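Local coordinates for protein beta-fructofuranosidase (Arabidopsis thaliana, PDB 2OXB) that hydrolyses sucrose and 1-kestose, and less readily neokestose and levan, as a secreted cell-wall beta-fructofuranosidase of glycosyl hydrolase family 32, at residues K27-L32 with H50-D55; F373-L378 with S404-F409; V425-F430 with Q471-R476. The protein carries 1 engineered substitution. All blocks are in the same frame, centred on the assembly; numbering follows the deposited sequence.

Overall arrangement
Family 32 enzymes join a five-bladed beta-propeller to a beta-sandwich, and the three contacts sample both. Interaction 1 lies in the propeller, on the far side of the chain's centre from the other two, its centre about 44 Å from that of interaction 2. Interactions 2 and 3 are neighbours in the sandwich, their centres about 8 Å apart, and they tie together the same two sheets through adjacent strands. All three are mainly buried, although interaction 1 runs out to an exposed residue at one end. Their chemistry follows their place: backbone hydrogen bonds, and one from a histidine side chain, within one sheet for interaction 1, and apolar contact between facing sheets, without hydrogen bonds, for the others.

Interaction 1: residues K27-L32 with H50-D55; sequences KGIYHL and HSTSTD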
loop_
_atom_site.group_PDB
_atom_site.type_symbol
_atom_site.label_atom_id
_atom_site.label_comp_id
_atom_site.label_asym_id
_atom_site.label_seq_id
_atom_site.Cartn_x
_atom_site.Cartn_y
_atom_site.Cartn_z
ATOM N N LYS A 27 15.267 14.270 13.059
ATOM C CA LYS A 27 15.953 14.022 14.317
ATOM C C LYS A 27 15.670 12.574 14.751
ATOM O O LYS A 27 15.183 12.320 15.856
ATOM C CB LYS A 27 15.487 15.016 15.398
ATOM C CG LYS A 27 15.944 16.469 15.164
ATOM C CD LYS A 27 15.517 17.415 16.296
ATOM C CE LYS A 27 15.876 18.872 16.003
ATOM N NZ LYS A 27 15.444 19.771 17.114
ATOM N N GLY A 28 15.960 11.632 13.857
ATOM C CA GLY A 28 15.758 10.223 14.148
ATOM C C GLY A 28 14.345 9.809 14.509
ATOM O O GLY A 28 14.067 8.628 14.695
ATOM N N ILE A 29 13.440 10.773 14.605
ATOM C CA ILE A 29 12.054 10.468 14.954
ATOM C C ILE A 29 11.125 10.507 13.735
ATOM O O ILE A 29 11.004 11.526 13.055
ATOM C CB ILE A 29 11.540 11.448 16.041
ATOM C CG1 ILE A 29 12.315 11.211 17.344
ATOM C CG2 ILE A 29 10.043 11.270 16.246
ATOM C CD1 ILE A 29 12.059 12.244 18.422
ATOM N N TYR A 30 10.475 9.384 13.464
ATOM C CA TYR A 30 9.559 9.286 12.345
ATOM C C TYR A 30 8.268 10.010 12.695
ATOM O O TYR A 30 7.970 10.274 13.868
ATOM C CB TYR A 30 9.273 7.813 12.019
ATOM C CG TYR A 30 10.512 7.026 11.634
ATOM C CD1 TYR A 30 11.150 7.252 10.410
ATOM C CD2 TYR A 30 11.087 6.111 12.520
ATOM C CE1 TYR A 30 12.331 6.596 10.079
ATOM C CE2 TYR A 30 12.269 5.450 12.205
ATOM C CZ TYR A 30 12.894 5.697 10.983
ATOM O OH TYR A 30 14.096 5.085 10.671
ATOM N N HIS A 31 7.503 10.338 11.664
ATOM C CA HIS A 31 6.241 11.033 11.853
ATOM C C HIS A 31 5.177 10.442 10.926
ATOM O O HIS A 31 5.482 9.951 9.840
ATOM C CB HIS A 31 6.423 12.531 11.559
ATOM C CG HIS A 31 7.225 13.269 12.592
ATOM N ND1 HIS A 31 6.777 13.467 13.883
ATOM C CD2 HIS A 31 8.421 13.902 12.512
ATOM C CE1 HIS A 31 7.657 14.193 14.549
ATOM N NE2 HIS A 31 8.664 14.471 13.741
ATOM N N LEU A 32 3.936 10.461 11.392
ATOM C CA LEU A 32 2.798 9.990 10.619
ATOM C C LEU A 32 1.610 10.848 10.985
ATOM O O LEU A 32 1.264 11.008 12.164
ATOM C CB LEU A 32 2.422 8.530 10.914
ATOM C CG LEU A 32 1.073 8.098 10.275
ATOM C CD1 LEU A 32 1.234 7.903 8.789
ATOM C CD2 LEU A 32 0.574 6.793 10.879
ATOM N N HIS A 50 -2.009 13.174 14.533
ATOM C CA HIS A 50 -0.572 12.920 14.608
ATOM C C HIS A 50 -0.189 11.750 15.500
ATOM O O HIS A 50 -0.951 11.343 16.371
ATOM C CB HIS A 50 0.144 14.179 15.106
ATOM C CG HIS A 50 1.606 14.215 14.801
ATOM N ND1 HIS A 50 2.203 13.354 13.902
ATOM C CD2 HIS A 50 2.583 15.051 15.223
ATOM C CE1 HIS A 50 3.482 13.663 13.782
ATOM N NE2 HIS A 50 3.738 14.690 14.573
ATOM N N SER A 51 1.005 11.222 15.256
ATOM C CA SER A 51 1.582 10.110 16.006
ATOM C C SER A 51 3.063 10.094 15.607
ATOM O O SER A 51 3.423 10.647 14.571
ATOM C CB SER A 51 0.908 8.786 15.623
ATOM O OG SER A 51 -0.464 8.769 16.004
ATOM N N THR A 52 3.918 9.485 16.430
ATOM C CA THR A 52 5.365 9.397 16.164
ATOM C C THR A 52 5.900 7.978 16.423
ATOM O O THR A 52 5.205 7.147 17.012
ATOM C CB THR A 52 6.162 10.376 17.061
ATOM O OG1 THR A 52 5.828 10.148 18.436
ATOM C CG2 THR A 52 5.838 11.823 16.707
ATOM N N SER A 53 7.128 7.697 15.995
ATOM C CA SER A 53 7.701 6.370 16.223
ATOM C C SER A 53 9.222 6.330 16.119
ATOM O O SER A 53 9.857 7.274 15.629
ATOM C CB SER A 53 7.105 5.367 15.239
ATOM O OG SER A 53 7.518 4.056 15.548
ATOM N N THR A 54 9.801 5.230 16.600
ATOM C CA THR A 54 11.248 5.036 16.554
ATOM C C THR A 54 11.568 3.719 15.820
ATOM O O THR A 54 12.724 3.435 15.489
ATOM C CB THR A 54 11.883 4.995 17.995
ATOM O OG1 THR A 54 11.860 3.656 18.517
ATOM C CG2 THR A 54 11.115 5.913 18.947
ATOM N N ASP A 55 10.534 2.927 15.547
ATOM C CA ASP A 55 10.712 1.649 14.871
ATOM C C ASP A 55 9.580 1.349 13.882
ATOM O O ASP A 55 9.408 0.204 13.437
ATOM C CB ASP A 55 10.796 0.539 15.916
ATOM C CG ASP A 55 9.738 0.681 16.992
ATOM O OD1 ASP A 55 8.826 1.519 16.799
ATOM O OD2 ASP A 55 9.817 -0.038 18.023
#
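Tyr30 and Ser53 face each other as a hydrogen-bonded pair in a beta hairpin of strands 29-36 and 47-53, part of a blade of the family 32 beta-propeller. The short strand segments run antiparallel, their axes 4.8 Å apart at closest approach. Tyr30 N donates to Ser53 O at 3.1 Å, and the return bond from Ser53 N to Tyr30 O is weak. Two residues on, Leu32 and Ser51 repeat the pattern, with Leu32 N bonded to Ser51 O at 3.2 Å and a weak bond from Ser51 N to Leu32 O. His31 and Thr52 form the non-hydrogen-bonded pair between them.

On one face of the sheet, the His31 and Thr52 side chains lie alongside each other, CG2 of Thr52 being 3.4 Å from His31 ND1. With chi1 at 54°, Thr52 holds this methyl beside its own backbone N, against the imidazole. The His50 and His31 rings meet at their rims, planes turned by 32°. His50 also donates from ND1 to Leu32 O at 3.1 Å, a nearly straight bond (165° at the hydrogen). The acceptor lies in the imidazole plane, but the donor stands above the carbonyl plane. A weak bond from His50 NE2 to Tyr117 O, with Phe33 stacked on the ring, probably also limits its rotation.

On the other face, Tyr30 runs beside the end of the neighbouring strand, the edge of its ring turned to Thr54 O, which lies 3.9 Å from CE2. Its hydroxyl is hydrogen-bonded to Asp282, while Leu32, its side chain about 6 Å from that of substrate-binding Met17, packs on Phe10 and on Trp291 of strand 287-291. Strand 47-53 ends in an ST turn: Ser53 OG, also bonded to Asn58 O, accepts from Asp55 N at 3.2 Å.

Interaction 2: residues F373-L378 with S404-F409; sequences FKVRDL and SGLGPF
Phe373 and Phe409 make the aromatic part of this contact, a T-shaped pair within the C-terminal beta-sandwich. The edge of Phe409 is directed at a face of Phe373, with centroids 5.0 Å apart and planes at 72°; Phe409 CD1 stands over the middle of the other ring. The Phe409 ring reaches this place with CG between its backbone N and carbonyl carbon (chi1 71°). With an alanine in place of Phe373, the edge of Phe409 would probably lose the aromatic face it abuts, leaving a gap and a ring freer to shift.

The remaining contacts are made by aliphatic groups, one against the Phe409 ring. Val375 divides its methyls: CG1 meets Leu406 CD1 at 3.4 Å, whereas CG2 lies 3.7 Å from Phe409 CZ. Leu406 CD1 is also touched by Leu378 CD2 at 3.7 Å, the two leucine side chains crossing at about a right angle. No hydrogen bond joins the segments.

Strand 367-374 belongs to one sheet of the sandwich and strand 406-415 to the other. Leu473 of strand 473-480 touches both phenylalanines, Val521 of strand 521-530 touches Val375 and Phe409, and Ile429 of strand 423-431 packs on Leu378 and Leu406.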
loop_
_atom_site.group_PDB
_atom_site.type_symbol
_atom_site.label_atom_id
_atom_site.label_comp_id
_atom_site.label_asym_id
_atom_site.label_seq_id
_atom_site.Cartn_x
_atom_site.Cartn_y
_atom_site.Cartn_z
ATOM N N PHE A 373 7.019 -23.453 -0.664
ATOM C CA PHE A 373 6.496 -24.613 -1.372
ATOM C C PHE A 373 7.449 -25.103 -2.455
ATOM O O PHE A 373 8.109 -24.306 -3.127
ATOM C CB PHE A 373 5.145 -24.289 -2.010
ATOM C CG PHE A 373 4.047 -24.000 -1.023
ATOM C CD1 PHE A 373 3.479 -25.018 -0.272
ATOM C CD2 PHE A 373 3.542 -22.706 -0.885
ATOM C CE1 PHE A 373 2.418 -24.751 0.598
ATOM C CE2 PHE A 373 2.488 -22.428 -0.023
ATOM C CZ PHE A 373 1.925 -23.449 0.716
ATOM N N LYS A 374 7.510 -26.422 -2.618
ATOM C CA LYS A 374 8.366 -27.061 -3.613
ATOM C C LYS A 374 7.482 -27.858 -4.551
ATOM O O LYS A 374 6.694 -28.689 -4.113
ATOM C CB LYS A 374 9.375 -27.984 -2.924
ATOM C CG LYS A 374 10.033 -29.023 -3.827
ATOM C CD LYS A 374 10.960 -29.952 -3.019
ATOM C CE LYS A 374 11.387 -31.198 -3.817
ATOM N NZ LYS A 374 10.230 -32.095 -4.150
ATOM N N VAL A 375 7.612 -27.591 -5.843
ATOM C CA VAL A 375 6.812 -28.279 -6.842
ATOM C C VAL A 375 7.674 -29.187 -7.713
ATOM O O VAL A 375 8.581 -28.720 -8.409
ATOM C CB VAL A 375 6.082 -27.265 -7.762
ATOM C CG1 VAL A 375 5.389 -27.992 -8.910
ATOM C CG2 VAL A 375 5.083 -26.470 -6.964
ATOM N N ARG A 376 7.398 -30.488 -7.674
ATOM C CA ARG A 376 8.154 -31.419 -8.497
ATOM C C ARG A 376 7.404 -31.650 -9.801
ATOM O O ARG A 376 6.176 -31.571 -9.853
ATOM C CB ARG A 376 8.389 -32.745 -7.766
ATOM C CG ARG A 376 7.147 -33.506 -7.349
ATOM C CD ARG A 376 7.537 -34.930 -6.982
ATOM N NE ARG A 376 6.404 -35.707 -6.502
ATOM C CZ ARG A 376 5.666 -35.368 -5.451
ATOM N NH1 ARG A 376 5.948 -34.260 -4.775
ATOM N NH2 ARG A 376 4.645 -36.129 -5.082
ATOM N N ASP A 377 8.152 -31.913 -10.861
ATOM C CA ASP A 377 7.559 -32.129 -12.168
ATOM C C ASP A 377 6.587 -30.998 -12.472
ATOM O O ASP A 377 5.390 -31.086 -12.186
ATOM C CB ASP A 377 6.830 -33.469 -12.213
ATOM C CG ASP A 377 6.831 -34.088 -13.607
ATOM O OD1 ASP A 377 6.030 -35.016 -13.834
ATOM O OD2 ASP A 377 7.634 -33.665 -14.471
ATOM N N LEU A 378 7.120 -29.928 -13.046
ATOM C CA LEU A 378 6.322 -28.761 -13.405
ATOM C C LEU A 378 5.482 -29.080 -14.629
ATOM O O LEU A 378 4.510 -28.387 -14.921
ATOM C CB LEU A 378 7.242 -27.573 -13.709
ATOM C CG LEU A 378 7.298 -26.419 -12.714
ATOM C CD1 LEU A 378 8.514 -25.586 -12.964
ATOM C CD2 LEU A 378 6.039 -25.590 -12.842
ATOM N N SER A 404 -6.731 -28.236 -9.973
ATOM C CA SER A 404 -5.791 -27.909 -11.042
ATOM C C SER A 404 -4.632 -28.902 -10.938
ATOM O O SER A 404 -4.459 -29.570 -9.912
ATOM C CB SER A 404 -5.226 -26.490 -10.884
ATOM O OG SER A 404 -6.245 -25.514 -10.862
ATOM N N GLY A 405 -3.842 -28.998 -12.003
ATOM C CA GLY A 405 -2.696 -29.886 -11.978
ATOM C C GLY A 405 -1.800 -29.422 -10.844
ATOM O O GLY A 405 -1.549 -30.160 -9.900
ATOM N N LEU A 406 -1.323 -28.187 -10.931
ATOM C CA LEU A 406 -0.473 -27.639 -9.894
ATOM C C LEU A 406 -1.248 -26.531 -9.182
ATOM O O LEU A 406 -1.104 -25.342 -9.482
ATOM C CB LEU A 406 0.850 -27.113 -10.489
ATOM C CG LEU A 406 1.794 -28.105 -11.200
ATOM C CD1 LEU A 406 3.175 -27.469 -11.430
ATOM C CD2 LEU A 406 1.944 -29.373 -10.355
ATOM N N GLY A 407 -2.099 -26.936 -8.250
ATOM C CA GLY A 407 -2.890 -25.975 -7.511
ATOM C C GLY A 407 -4.300 -26.493 -7.355
ATOM O O GLY A 407 -4.694 -27.422 -8.057
ATOM N N PRO A 408 -5.096 -25.876 -6.468
ATOM C CA PRO A 408 -4.691 -24.736 -5.630
ATOM C C PRO A 408 -4.019 -25.119 -4.297
ATOM O O PRO A 408 -4.455 -26.054 -3.618
ATOM C CB PRO A 408 -6.007 -24.004 -5.424
ATOM C CG PRO A 408 -6.968 -25.166 -5.254
ATOM C CD PRO A 408 -6.541 -26.149 -6.325
ATOM N N PHE A 409 -2.966 -24.385 -3.928
ATOM C CA PHE A 409 -2.240 -24.658 -2.693
ATOM C C PHE A 409 -1.576 -23.444 -2.049
ATOM O O PHE A 409 -0.719 -22.798 -2.641
ATOM C CB PHE A 409 -1.195 -25.764 -2.922
ATOM C CG PHE A 409 -0.001 -25.354 -3.773
ATOM C CD1 PHE A 409 1.079 -24.674 -3.218
ATOM C CD2 PHE A 409 0.079 -25.733 -5.115
ATOM C CE1 PHE A 409 2.212 -24.391 -3.985
ATOM C CE2 PHE A 409 1.213 -25.450 -5.878
ATOM C CZ PHE A 409 2.283 -24.782 -5.317
#

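Interaction 3: residues V425-F430 with Q471-R476; sequences VYFRIF and QPLSLR
Phe427 is the central side chain of this contact, pointing from strand 423-431 across the interior of the C-terminal beta-sandwich to Leu473 and Leu475 on strand 473-480. The two strands belong to different sheets. Their short segments approach to 9.0 Å between axes and run at 161°, close to antiparallel, so side chains rather than backbone bonds bridge the space between them.

The Phe427 ring is set between the two leucines. Its CD2 lies 3.8 Å from Leu473 CD1, and its CE2 lies 3.5 Å from Leu475 CB. Both leucines meet it obliquely, neither squarely over a face nor at the edge, and each leucine side chain runs counter to that of Phe427 as the two pass. Between them, the far end of the ring is directed at the backbone: Ser474 O lies near the ring plane, beside CZ and CE2.

Leu475 extends the contact along the strand. Its CG is anti to the backbone N (chi1 174°), an orientation that carries the branched end past the phenylalanine toward Val425. One methyl, CD2, stays 3.8 Å from Phe427 CE2, while the other, CD1, meets Val425 CG1 at 4.0 Å. Leu473 lies at the other end of the contact. Met443 on strand 439-446 adds a further contact to Phe427.

Polar side chains are kept off this layer by the alternation of the strands. Tyr426, Arg428 and Ser474 start away from the opposing segment, and Ser474 OG is hydrogen-bonded to Lys490. With no hydrogen bond or salt bridge across the pair, the association of these two segments rests mainly on burial of apolar surface, as expected inside a sandwich whose sheets are held face to face by their side chains.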
loop_
_atom_site.group_PDB
_atom_site.type_symbol
_atom_site.label_atom_id
_atom_site.label_comp_id
_atom_site.label_asym_id
_atom_site.label_seq_id
_atom_site.Cartn_x
_atom_site.Cartn_y
_atom_site.Cartn_z
ATOM N N VAL A 425 -5.357 -17.960 0.854
ATOM C CA VAL A 425 -4.433 -17.399 -0.110
ATOM C C VAL A 425 -3.618 -18.596 -0.595
ATOM O O VAL A 425 -3.135 -19.399 0.211
ATOM C CB VAL A 425 -3.511 -16.380 0.549
ATOM C CG1 VAL A 425 -2.448 -15.928 -0.428
ATOM C CG2 VAL A 425 -4.336 -15.200 1.049
ATOM N N TYR A 426 -3.470 -18.730 -1.905
ATOM C CA TYR A 426 -2.736 -19.859 -2.432
ATOM C C TYR A 426 -2.149 -19.574 -3.799
ATOM O O TYR A 426 -2.230 -18.453 -4.302
ATOM C CB TYR A 426 -3.672 -21.059 -2.501
ATOM C CG TYR A 426 -4.925 -20.788 -3.295
ATOM C CD1 TYR A 426 -4.879 -20.678 -4.680
ATOM C CD2 TYR A 426 -6.152 -20.621 -2.663
ATOM C CE1 TYR A 426 -6.020 -20.413 -5.421
ATOM C CE2 TYR A 426 -7.311 -20.349 -3.395
ATOM C CZ TYR A 426 -7.235 -20.246 -4.776
ATOM O OH TYR A 426 -8.366 -19.979 -5.514
ATOM N N PHE A 427 -1.565 -20.614 -4.385
ATOM C CA PHE A 427 -0.931 -20.561 -5.698
ATOM C C PHE A 427 -1.541 -21.569 -6.662
ATOM O O PHE A 427 -2.154 -22.552 -6.241
ATOM C CB PHE A 427 0.552 -20.897 -5.588
ATOM C CG PHE A 427 1.374 -19.829 -4.944
ATOM C CD1 PHE A 427 1.533 -18.593 -5.569
ATOM C CD2 PHE A 427 2.014 -20.060 -3.728
ATOM C CE1 PHE A 427 2.319 -17.604 -4.998
ATOM C CE2 PHE A 427 2.807 -19.073 -3.144
ATOM C CZ PHE A 427 2.959 -17.843 -3.782
ATOM N N ARG A 428 -1.354 -21.307 -7.958
ATOM C CA ARG A 428 -1.799 -22.170 -9.057
ATOM C C ARG A 428 -0.781 -21.984 -10.182
ATOM O O ARG A 428 -0.566 -20.870 -10.642
ATOM C CB ARG A 428 -3.168 -21.753 -9.556
ATOM C CG ARG A 428 -4.318 -22.242 -8.739
ATOM C CD ARG A 428 -5.452 -21.280 -8.938
ATOM N NE ARG A 428 -6.712 -21.769 -8.413
ATOM C CZ ARG A 428 -7.567 -22.486 -9.116
ATOM N NH1 ARG A 428 -7.290 -22.796 -10.371
ATOM N NH2 ARG A 428 -8.703 -22.873 -8.566
ATOM N N ILE A 429 -0.147 -23.072 -10.611
ATOM C CA ILE A 429 0.858 -22.999 -11.673
ATOM C C ILE A 429 0.341 -23.566 -12.994
ATOM O O ILE A 429 -0.223 -24.656 -13.049
ATOM C CB ILE A 429 2.160 -23.794 -11.319
ATOM C CG1 ILE A 429 2.739 -23.342 -9.974
ATOM C CG2 ILE A 429 3.182 -23.636 -12.439
ATOM C CD1 ILE A 429 3.168 -21.899 -9.911
ATOM N N PHE A 430 0.562 -22.817 -14.060
ATOM C CA PHE A 430 0.163 -23.242 -15.381
ATOM C C PHE A 430 1.313 -22.921 -16.321
ATOM O O PHE A 430 2.266 -22.233 -15.937
ATOM C CB PHE A 430 -1.099 -22.505 -15.821
ATOM C CG PHE A 430 -2.292 -22.786 -14.955
ATOM C CD1 PHE A 430 -2.773 -24.086 -14.818
ATOM C CD2 PHE A 430 -2.931 -21.756 -14.272
ATOM C CE1 PHE A 430 -3.870 -24.358 -14.014
ATOM C CE2 PHE A 430 -4.029 -22.016 -13.465
ATOM C CZ PHE A 430 -4.503 -23.321 -13.334
ATOM N N GLN A 471 12.277 -23.229 -8.847
ATOM C CA GLN A 471 12.756 -23.221 -7.476
ATOM C C GLN A 471 11.508 -23.205 -6.620
ATOM O O GLN A 471 10.399 -23.224 -7.140
ATOM C CB GLN A 471 13.611 -21.981 -7.161
ATOM C CG GLN A 471 13.666 -20.948 -8.250
ATOM C CD GLN A 471 14.776 -21.213 -9.242
ATOM O OE1 GLN A 471 14.791 -20.652 -10.342
ATOM N NE2 GLN A 471 15.726 -22.059 -8.855
ATOM N N PRO A 472 11.671 -23.204 -5.289
ATOM C CA PRO A 472 10.495 -23.182 -4.409
ATOM C C PRO A 472 9.725 -21.841 -4.395
ATOM O O PRO A 472 10.295 -20.767 -4.597
ATOM C CB PRO A 472 11.085 -23.545 -3.042
ATOM C CG PRO A 472 12.503 -23.037 -3.142
ATOM C CD PRO A 472 12.903 -23.462 -4.520
ATOM N N LEU A 473 8.421 -21.912 -4.162
ATOM C CA LEU A 473 7.621 -20.701 -4.121
ATOM C C LEU A 473 7.382 -20.226 -2.696
ATOM O O LEU A 473 6.915 -20.979 -1.838
ATOM C CB LEU A 473 6.276 -20.907 -4.817
ATOM C CG LEU A 473 5.940 -22.305 -5.325
ATOM C CD1 LEU A 473 4.442 -22.384 -5.511
ATOM C CD2 LEU A 473 6.684 -22.617 -6.621
ATOM N N SER A 474 7.714 -18.960 -2.464
ATOM C CA SER A 474 7.545 -18.325 -1.167
ATOM C C SER A 474 6.146 -17.731 -1.070
ATOM O O SER A 474 5.467 -17.539 -2.087
ATOM C CB SER A 474 8.576 -17.203 -0.965
ATOM O OG SER A 474 9.891 -17.705 -0.842
ATOM N N LEU A 475 5.736 -17.442 0.163
ATOM C CA LEU A 475 4.439 -16.851 0.465
ATOM C C LEU A 475 4.416 -16.521 1.951
ATOM O O LEU A 475 4.502 -17.407 2.797
ATOM C CB LEU A 475 3.304 -17.825 0.133
ATOM C CG LEU A 475 1.892 -17.381 0.538
ATOM C CD1 LEU A 475 1.555 -16.053 -0.108
ATOM C CD2 LEU A 475 0.898 -18.439 0.132
ATOM N N ARG A 476 4.320 -15.243 2.269
ATOM C CA ARG A 476 4.301 -14.837 3.653
ATOM C C ARG A 476 2.912 -14.352 3.979
ATOM O O ARG A 476 2.167 -13.967 3.092
ATOM C CB ARG A 476 5.319 -13.731 3.879
ATOM C CG ARG A 476 5.411 -13.278 5.298
ATOM C CD ARG A 476 6.580 -12.354 5.450
ATOM N NE ARG A 476 6.462 -11.561 6.654
ATOM C CZ ARG A 476 7.253 -10.544 6.942
ATOM N NH1 ARG A 476 8.225 -10.199 6.110
ATOM N NH2 ARG A 476 7.052 -9.860 8.059
#